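PDB 2NLZ: cephalosporin acylase from Bacillus halodurans, which probably hydrolyses amide bonds as an N-terminal nucleophile enzyme of the gamma-glutamyltranspeptidase family, perhaps acting on cephalosporins, its true substrate being unknown. Local coordinates for residues D[116-121]-D[393-398]; D[279-284]-D[329-334]. The protein carries 1 engineered substitution. All blocks are in the same frame, centred on the assembly; numbering follows the deposited sequence.

Interaction 1 of 2, residues D[116-121]-D[393-398]; sequences PVTVPG and AMQNRG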
loop_
_atom_site.group_PDB
_atom_site.type_symbol
_atom_site.label_atom_id
_atom_site.label_comp_id
_atom_site.label_asym_id
_atom_site.label_seq_id
_atom_site.Cartn_x
_atom_site.Cartn_y
_atom_site.Cartn_z
ATOM N N PRO D 116 23.225 18.465 -35.552
ATOM C CA PRO D 116 22.581 17.146 -35.466
ATOM C C PRO D 116 21.234 17.024 -36.186
ATOM O O PRO D 116 20.547 16.017 -36.025
ATOM C CB PRO D 116 22.347 16.989 -33.964
ATOM C CG PRO D 116 22.046 18.376 -33.524
ATOM C CD PRO D 116 22.911 19.282 -34.365
ATOM N N VAL D 117 20.854 18.040 -36.954
ATOM C CA VAL D 117 19.583 18.030 -37.677
ATOM C C VAL D 117 19.632 17.148 -38.932
ATOM O O VAL D 117 20.449 17.375 -39.822
ATOM C CB VAL D 117 19.170 19.455 -38.085
ATOM C CG1 VAL D 117 17.822 19.436 -38.793
ATOM C CG2 VAL D 117 19.133 20.376 -36.866
ATOM N N THR D 118 18.759 16.143 -38.982
ATOM C CA THR D 118 18.530 15.349 -40.194
ATOM C C THR D 118 17.211 15.787 -40.830
ATOM O O THR D 118 16.440 16.500 -40.185
ATOM C CB THR D 118 18.488 13.838 -39.878
ATOM O OG1 THR D 118 17.383 13.538 -39.009
ATOM C CG2 THR D 118 19.776 13.420 -39.225
ATOM N N VAL D 119 16.932 15.371 -42.066
ATOM C CA VAL D 119 15.685 15.817 -42.710
ATOM C C VAL D 119 14.459 15.319 -41.947
ATOM O O VAL D 119 14.349 14.129 -41.647
ATOM C CB VAL D 119 15.584 15.531 -44.264
ATOM C CG1 VAL D 119 16.703 16.221 -45.004
ATOM C CG2 VAL D 119 15.595 14.057 -44.594
ATOM N N PRO D 120 13.576 16.257 -41.559
ATOM C CA PRO D 120 12.319 15.928 -40.907
ATOM C C PRO D 120 11.425 15.123 -41.834
ATOM O O PRO D 120 10.968 15.644 -42.844
ATOM C CB PRO D 120 11.687 17.301 -40.653
ATOM C CG PRO D 120 12.802 18.254 -40.681
ATOM C CD PRO D 120 13.752 17.713 -41.693
ATOM N N GLY D 121 11.178 13.863 -41.487
ATOM C CA GLY D 121 10.357 12.985 -42.319
ATOM C C GLY D 121 8.849 12.946 -42.075
ATOM O O GLY D 121 8.091 12.412 -42.898
ATOM N N ALA D 393 10.042 23.379 -35.300
ATOM C CA ALA D 393 11.122 22.992 -34.425
ATOM C C ALA D 393 11.805 21.770 -35.025
ATOM O O ALA D 393 11.197 20.703 -35.157
ATOM C CB ALA D 393 10.596 22.687 -33.053
ATOM N N MET D 394 13.067 21.938 -35.396
ATOM C CA MET D 394 13.815 20.883 -36.065
ATOM C C MET D 394 14.323 19.849 -35.080
ATOM O O MET D 394 14.814 20.186 -34.004
ATOM C CB MET D 394 14.973 21.471 -36.865
ATOM C CG MET D 394 14.526 22.486 -37.904
ATOM S SD MET D 394 13.591 21.764 -39.270
ATOM C CE MET D 394 14.929 21.146 -40.301
ATOM N N GLN D 395 14.196 18.584 -35.459
ATOM C CA GLN D 395 14.680 17.463 -34.657
ATOM C C GLN D 395 16.202 17.447 -34.490
ATOM O O GLN D 395 16.929 18.064 -35.268
ATOM C CB GLN D 395 14.226 16.150 -35.299
ATOM C CG GLN D 395 14.777 15.897 -36.693
ATOM C CD GLN D 395 14.375 14.543 -37.220
ATOM O OE1 GLN D 395 13.868 13.717 -36.465
ATOM N NE2 GLN D 395 14.593 14.302 -38.514
ATOM N N ASN D 396 16.684 16.741 -33.475
ATOM C CA ASN D 396 18.127 16.511 -33.334
ATOM C C ASN D 396 18.532 15.045 -33.510
ATOM O O ASN D 396 19.525 14.600 -32.951
ATOM C CB ASN D 396 18.696 17.112 -32.034
ATOM C CG ASN D 396 18.332 16.309 -30.789
ATOM O OD1 ASN D 396 17.231 15.786 -30.662
ATOM N ND2 ASN D 396 19.264 16.229 -29.864
ATOM N N ARG D 397 17.776 14.325 -34.338
ATOM C CA ARG D 397 17.968 12.880 -34.576
ATOM C C ARG D 397 19.378 12.426 -34.961
ATOM O O ARG D 397 19.779 11.332 -34.598
ATOM C CB ARG D 397 16.960 12.382 -35.612
ATOM C CG ARG D 397 16.957 10.881 -35.825
ATOM C CD ARG D 397 16.770 10.102 -34.535
ATOM N NE ARG D 397 15.529 10.442 -33.852
ATOM C CZ ARG D 397 15.062 9.774 -32.805
ATOM N NH1 ARG D 397 15.736 8.727 -32.327
ATOM N NH2 ARG D 397 13.917 10.147 -32.243
ATOM N N GLY D 398 20.127 13.268 -35.666
ATOM C CA GLY D 398 21.502 12.958 -36.056
ATOM C C GLY D 398 22.472 12.751 -34.905
ATOM O O GLY D 398 23.572 12.228 -35.100
#
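P116 and G398 bring the two loops together at one end, with CA atoms 4.4 Å apart; neither segment pairs as a strand here, and the end-to-end directions of the touching parts differ by 122°. The backbone bond at this end runs from G398 N to P116 O, 2.8 Å long, with the donor lying in the plane of the carbonyl. G398 has just entered a 3-10 segment and has no side chain, and T118 CG2 packs against its N and CA.

The polar centre is Q395. Its chain is extended beyond CG (chi2 176°), which carries the amide across to the T118 backbone at about a right angle to the T118 side chain. Q395 NE2 makes a weak but nearly straight hydrogen bond to T118 O, 3.3 Å with 167° at the hydrogen. Two oxygens lie closer to Q395 NE2, T118 OG1 at 2.9 Å and V119 O at 3.1 Å, but both are badly angled and are not hydrogen bonds. Q395 NE2 also has a weak bond to D71, so the amide nitrogen is shared between the segment 116-121 and a strand residue. At the Q395 backbone, V117 CA gives a CH...O contact to Q395 O at 3.6 Å.

The apolar end is made by M394, whose chain bends at chi2 and chi3 and brings M394 CE against both P120 CG (3.6 Å) and V117 CG1 (3.7 Å). P116 CG packs on N396 CB, while the N396 amide is spent on P111 O and M379 N.

All touching residues are buried. Helix 223-234 closes the apolar end, with I228 and F232 against M394 and F232 against V117. Helix 241-245 lies against P120 and V119 through L244, and the segment 116-121 then leads directly into helix 122-133.

Interaction 2 of 2, residues D[279-284]-D[329-334]; sequences ALNIVK and LSDEYA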
loop_
_atom_site.group_PDB
_atom_site.type_symbol
_atom_site.label_atom_id
_atom_site.label_comp_id
_atom_site.label_asym_id
_atom_site.label_seq_id
_atom_site.Cartn_x
_atom_site.Cartn_y
_atom_site.Cartn_z
ATOM N N ALA D 279 14.756 -9.775 -27.818
ATOM C CA ALA D 279 14.538 -10.012 -26.395
ATOM C C ALA D 279 13.391 -10.994 -26.171
ATOM O O ALA D 279 13.568 -11.993 -25.475
ATOM C CB ALA D 279 14.296 -8.706 -25.649
ATOM N N LEU D 280 12.237 -10.736 -26.784
ATOM C CA LEU D 280 11.112 -11.674 -26.681
ATOM C C LEU D 280 11.508 -13.079 -27.122
ATOM O O LEU D 280 11.048 -14.071 -26.541
ATOM C CB LEU D 280 9.882 -11.210 -27.477
ATOM C CG LEU D 280 8.745 -10.448 -26.781
ATOM C CD1 LEU D 280 8.725 -10.716 -25.278
ATOM C CD2 LEU D 280 8.829 -8.957 -27.050
ATOM N N ASN D 281 12.378 -13.145 -28.131
ATOM C CA ASN D 281 12.815 -14.411 -28.707
ATOM C C ASN D 281 13.747 -15.191 -27.778
ATOM O O ASN D 281 13.703 -16.419 -27.724
ATOM C CB ASN D 281 13.494 -14.155 -30.051
ATOM C CG ASN D 281 13.137 -15.189 -31.084
ATOM O OD1 ASN D 281 12.027 -15.742 -31.080
ATOM N ND2 ASN D 281 14.075 -15.454 -31.993
ATOM N N ILE D 282 14.594 -14.463 -27.058
ATOM C CA ILE D 282 15.410 -15.045 -25.999
ATOM C C ILE D 282 14.515 -15.542 -24.854
ATOM O O ILE D 282 14.622 -16.683 -24.418
ATOM C CB ILE D 282 16.445 -14.022 -25.466
ATOM C CG1 ILE D 282 17.455 -13.653 -26.555
ATOM C CG2 ILE D 282 17.198 -14.591 -24.299
ATOM C CD1 ILE D 282 18.233 -12.369 -26.288
ATOM N N VAL D 283 13.608 -14.688 -24.396
ATOM C CA VAL D 283 12.782 -14.993 -23.231
ATOM C C VAL D 283 11.730 -16.088 -23.514
ATOM O O VAL D 283 11.270 -16.770 -22.601
ATOM C CB VAL D 283 12.158 -13.692 -22.635
ATOM C CG1 VAL D 283 10.688 -13.517 -23.033
ATOM C CG2 VAL D 283 12.301 -13.678 -21.141
ATOM N N LYS D 284 11.392 -16.252 -24.792
ATOM C CA LYS D 284 10.465 -17.267 -25.319
ATOM C C LYS D 284 10.735 -18.696 -24.836
ATOM O O LYS D 284 9.806 -19.484 -24.680
ATOM C CB LYS D 284 10.593 -17.258 -26.841
ATOM C CG LYS D 284 9.439 -17.783 -27.626
ATOM C CD LYS D 284 9.516 -17.166 -29.020
ATOM C CE LYS D 284 10.049 -18.115 -30.080
ATOM N NZ LYS D 284 8.936 -18.710 -30.886
ATOM N N LEU D 329 17.164 -12.577 -35.436
ATOM C CA LEU D 329 15.840 -13.023 -35.029
ATOM C C LEU D 329 15.632 -14.541 -35.097
ATOM O O LEU D 329 14.511 -15.035 -34.934
ATOM C CB LEU D 329 14.786 -12.283 -35.851
ATOM C CG LEU D 329 14.089 -11.095 -35.171
ATOM C CD1 LEU D 329 14.993 -10.346 -34.191
ATOM C CD2 LEU D 329 13.478 -10.146 -36.203
ATOM N N SER D 330 16.717 -15.275 -35.319
ATOM C CA SER D 330 16.647 -16.722 -35.503
ATOM C C SER D 330 16.597 -17.462 -34.170
ATOM O O SER D 330 17.184 -17.007 -33.183
ATOM C CB SER D 330 17.834 -17.217 -36.339
ATOM O OG SER D 330 19.033 -17.229 -35.581
ATOM N N ASP D 331 15.903 -18.605 -34.169
ATOM C CA ASP D 331 15.720 -19.447 -32.986
ATOM C C ASP D 331 17.014 -19.997 -32.391
ATOM O O ASP D 331 17.120 -20.136 -31.167
ATOM C CB ASP D 331 14.766 -20.606 -33.285
ATOM C CG ASP D 331 13.329 -20.155 -33.449
ATOM O OD1 ASP D 331 12.986 -19.036 -33.008
ATOM O OD2 ASP D 331 12.535 -20.925 -34.024
ATOM N N GLU D 332 17.991 -20.311 -33.245
ATOM C CA GLU D 332 19.272 -20.849 -32.768
ATOM C C GLU D 332 20.175 -19.775 -32.165
ATOM O O GLU D 332 20.985 -20.067 -31.284
ATOM C CB GLU D 332 20.015 -21.656 -33.848
ATOM C CG GLU D 332 20.209 -20.951 -35.195
ATOM C CD GLU D 332 19.155 -21.337 -36.233
ATOM O OE1 GLU D 332 17.945 -21.327 -35.908
ATOM O OE2 GLU D 332 19.541 -21.646 -37.382
ATOM N N TYR D 333 20.031 -18.541 -32.634
ATOM C CA TYR D 333 20.746 -17.421 -32.032
ATOM C C TYR D 333 20.079 -16.992 -30.725
ATOM O O TYR D 333 20.746 -16.557 -29.784
ATOM C CB TYR D 333 20.833 -16.238 -32.987
ATOM C CG TYR D 333 21.576 -15.057 -32.406
ATOM C CD1 TYR D 333 22.858 -15.208 -31.889
ATOM C CD2 TYR D 333 20.996 -13.786 -32.373
ATOM C CE1 TYR D 333 23.541 -14.133 -31.355
ATOM C CE2 TYR D 333 21.677 -12.696 -31.839
ATOM C CZ TYR D 333 22.948 -12.878 -31.335
ATOM O OH TYR D 333 23.639 -11.816 -30.805
ATOM N N ALA D 334 18.760 -17.107 -30.672
ATOM C CA ALA D 334 18.044 -16.899 -29.426
ATOM C C ALA D 334 18.602 -17.866 -28.385
ATOM O O ALA D 334 19.028 -17.449 -27.306
ATOM C CB ALA D 334 16.547 -17.120 -29.626
#
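N281 and A334 meet where two helices of the chain abut, the C-terminal part of helix 274-283 against the first turn of helix 331-338, which S330 N-caps. The closest CA atoms are those of I282 and A334, 4.7 Å apart, a spacing consistent with the small side chain of A334.

N281 can be followed outward. Its CB points toward the segment 329-334. N281 CG, the next atom, sits 4.1 Å from L329 O, and from there the amide forks. N281 ND2 reaches L329 O at 3.0 Å, at the point where the chain leaves one helix and prepares to enter the next. The same N281 ND2 lies 3.8 Å from A334 CB. D331 OD1 stands 3.9 Å from both N281 OD1 and N281 ND2, too far to imply a bond, and the amide and carboxylate planes are inclined by 43°. D331 has CG anti to its carbonyl carbon (chi1 -71°), which brings OD1 back toward N281 from the exposed side.

Beneath the amide, A334 CB rests 3.5 Å from N281 O, a methyl-to-carbonyl contact. On the outer side K284 adds only a loose electrostatic component: K284 NZ is 4.6 Å from D331 OD1, beyond a salt bridge, and is hydrogen-bonded instead to D258 O of strand 250-259. The same strand supplies I257, which touches both N281 and L329. On the opposite segment, the N-cap has two partners: S330 OG bonds Q327 O and weakly accepts from Y333 N at 3.4 Å. One turn beyond A334, R338 NE donates a hydrogen bond to I282 O, a backbone carbonyl near the end of helix 274-283.

In the fold
Interaction 1 and interaction 2 lie in different parts of one chain: their centres are about 33 Å apart, their nearest atoms about 19 Å. Along the sequence both segments of interaction 2 fall between those of interaction 1. Interaction 1 is the more central, its centre about 14 Å from that of the chain against about 24 Å, and is wholly buried between loops, whereas interaction 2 is partly buried and joins two helices. No active-site residue is defined here; by comparison with the family, 393-398 probably lies near the substrate pocket, which would make interaction 1 the nearer of the two, while interaction 2 looks like peripheral helix packing. No neighbouring subunit touches either.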